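Local coordinates for hypothetical protein yfcE (Escherichia coli, PDB 1SU1) that is of unassigned function but belongs to the calcineurin-like phosphoesterase superfamily and holds zinc at two metal sites in each chain, at residues 62-65 / 66-69. Residues are numbered along the deposited sequence; the frame is centred on the assembly and turned at random.
Sequences VLNH and GPRN. With SO4 (sulfate ion), chain G.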
ATOM      1  N   VAL A  62      11.890  -8.546  11.075  1.00 19.03           N
ATOM      2  CA  VAL A  62      12.003  -9.910  11.537  1.00 21.32           C
ATOM      3  C   VAL A  62      13.100 -10.798  10.930  1.00 23.57           C
ATOM      4  O   VAL A  62      13.982 -11.256  11.655  1.00 21.84           O
ATOM      5  CB  VAL A  62      10.627 -10.588  11.361  1.00 19.58           C
ATOM      6  CG1 VAL A  62      10.597 -11.936  12.052  1.00 18.50           C
ATOM      7  CG2 VAL A  62       9.532  -9.671  11.915  1.00 18.16           C
ATOM      8  N   LEU A  63      13.053 -11.033   9.619  1.00 21.24           N
ATOM      9  CA  LEU A  63      14.018 -11.920   8.969  1.00 20.06           C
ATOM     10  C   LEU A  63      15.150 -11.323   8.144  1.00 23.39           C
ATOM     11  O   LEU A  63      16.264 -11.859   8.126  1.00 24.47           O
ATOM     12  CB  LEU A  63      13.268 -12.916   8.092  1.00 18.63           C
ATOM     13  CG  LEU A  63      12.099 -13.626   8.772  1.00 21.43           C
ATOM     14  CD1 LEU A  63      11.357 -14.475   7.756  1.00 17.17           C
ATOM     15  CD2 LEU A  63      12.623 -14.488   9.925  1.00 22.67           C
ATOM     16  N   ASN A  64      14.875 -10.227   7.446  1.00 24.72           N
ATOM     17  CA  ASN A  64      15.886  -9.598   6.598  1.00 22.58           C
ATOM     18  C   ASN A  64      16.895  -8.775   7.406  1.00 23.41           C
ATOM     19  O   ASN A  64      16.521  -8.006   8.298  1.00 23.13           O
ATOM     20  CB  ASN A  64      15.166  -8.751   5.531  1.00 26.89           C
ATOM     21  CG  ASN A  64      16.090  -7.847   4.748  1.00 26.09           C
ATOM     22  OD1 ASN A  64      17.183  -8.235   4.332  1.00 27.70           O
ATOM     23  ND2 ASN A  64      15.633  -6.626   4.517  1.00 35.10           N
ATOM     24  N   HIS A  65      18.179  -8.957   7.104  1.00 22.85           N
ATOM     25  CA  HIS A  65      19.227  -8.227   7.807  1.00 23.91           C
ATOM     26  C   HIS A  65      19.189  -6.736   7.487  1.00 26.57           C
ATOM     27  O   HIS A  65      19.583  -5.906   8.310  1.00 27.15           O
ATOM     28  CB  HIS A  65      20.608  -8.803   7.454  1.00 18.03           C
ATOM     29  CG  HIS A  65      20.976  -8.673   6.008  1.00 13.86           C
ATOM     30  ND1 HIS A  65      21.710  -7.614   5.517  1.00 16.26           N
ATOM     31  CD2 HIS A  65      20.712  -9.469   4.943  1.00 13.66           C
ATOM     32  CE1 HIS A  65      21.885  -7.763   4.217  1.00 12.72           C
ATOM     33  NE2 HIS A  65      21.289  -8.881   3.841  1.00 11.85           N
ATOM     34  N   GLY A  66      18.699  -6.404   6.296  1.00 28.94           N
ATOM     35  CA  GLY A  66      18.644  -5.016   5.888  1.00 31.57           C
ATOM     36  C   GLY A  66      19.832  -4.724   4.993  1.00 34.08           C
ATOM     37  O   GLY A  66      20.969  -4.947   5.398  1.00 33.42           O
ATOM     38  N   PRO A  67      19.606  -4.229   3.764  1.00 36.08           N
ATOM     39  CA  PRO A  67      20.691  -3.921   2.828  1.00 36.82           C
ATOM     40  C   PRO A  67      21.753  -2.973   3.386  1.00 38.05           C
ATOM     41  O   PRO A  67      22.900  -2.994   2.943  1.00 38.42           O
ATOM     42  CB  PRO A  67      19.952  -3.317   1.629  1.00 37.41           C
ATOM     43  CG  PRO A  67      18.623  -3.992   1.678  1.00 36.79           C
ATOM     44  CD  PRO A  67      18.297  -3.941   3.150  1.00 36.17           C
ATOM     45  N   ARG A  68      21.368  -2.138   4.348  1.00 39.60           N
ATOM     46  CA  ARG A  68      22.299  -1.183   4.946  1.00 42.66           C
ATOM     47  C   ARG A  68      23.150  -1.797   6.061  1.00 41.77           C
ATOM     48  O   ARG A  68      24.201  -1.263   6.407  1.00 41.72           O
ATOM     49  CB  ARG A  68      21.532   0.020   5.515  1.00 47.30           C
ATOM     50  CG  ARG A  68      20.967   0.990   4.480  1.00 55.59           C
ATOM     51  CD  ARG A  68      20.167   2.106   5.158  1.00 60.61           C
ATOM     52  NE  ARG A  68      18.859   1.651   5.634  1.00 66.46           N
ATOM     53  CZ  ARG A  68      18.081   2.335   6.470  1.00 68.13           C
ATOM     54  NH1 ARG A  68      18.476   3.510   6.939  1.00 69.28           N
ATOM     55  NH2 ARG A  68      16.896   1.854   6.822  1.00 69.85           N
ATOM     56  N   ASN A  69      22.700  -2.922   6.609  1.00 40.11           N
ATOM     57  CA  ASN A  69      23.402  -3.581   7.714  1.00 39.08           C
ATOM     58  C   ASN A  69      24.257  -4.790   7.354  1.00 36.89           C
ATOM     59  O   ASN A  69      24.001  -5.492   6.371  1.00 37.53           O
ATOM     60  CB  ASN A  69      22.398  -4.034   8.780  1.00 39.00           C
ATOM     61  CG  ASN A  69      21.488  -2.922   9.237  1.00 43.80           C
ATOM     62  OD1 ASN A  69      21.950  -1.848   9.625  1.00 48.48           O
ATOM     63  ND2 ASN A  69      20.182  -3.173   9.203  1.00 42.97           N
TER
HETATM   64  S   SO4 G 501      16.954  -0.490   9.699  1.00 58.35           S
HETATM   65  O1  SO4 G 501      16.745   0.732  10.495  1.00 57.45           O
HETATM   66  O2  SO4 G 501      15.861  -1.418   9.974  1.00 57.05           O
HETATM   67  O3  SO4 G 501      16.937  -0.213   8.244  1.00 60.44           O
HETATM   68  O4  SO4 G 501      18.245  -1.110  10.078  1.00 56.41           O
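Asn-69 ND2 is gripped from two directions: it donates to His-65 O at 2.9 Å and to sulfate O4 at 3.0 Å. The setting is the loop that leaves strand 55-58 and runs toward helix 77-85 in this calcineurin-like phosphoesterase fold, where a type I beta turn spans Gly-66 to Asn-69. The turn is closed by Asn-69 N donating to Gly-66 O. The bond to His-65 O lies in the carbonyl plane, and the two bonds, both close to the amide plane of Asn-69, fix the rotation of the group. The side chain of Asn-69 is about 5 Å from a bound zinc ion, and Asn-97, itself a zinc ligand, also donates through ND2 to the sulfate, which probably came from the crystallisation liquor. Arg-68 bends at chi3 (-75°) and brings NH2 to the same anion.

The ring of His-65 makes a second link to Asn-69. With CG set between its backbone N and carbonyl carbon (chi1 63°), the ring leans over the start of Gly-66, whose N lies over one face, and ND1 donates to Asn-69 O at 3.2 Å in a bent bond, from above the carbonyl plane. At the far end of the ring, NE2 is hydrogen-bonded to Tyr-75 OH of the second subunit, tying the turn to the assembly.

One residue earlier, Asn-64 O accepts from the zinc ligand His-35. The side chain of Asn-64 closes an Asx turn: Gly-66 N donates to Asn-64 OD1 at 3.1 Å, nearly straight but from well above the carbonyl plane.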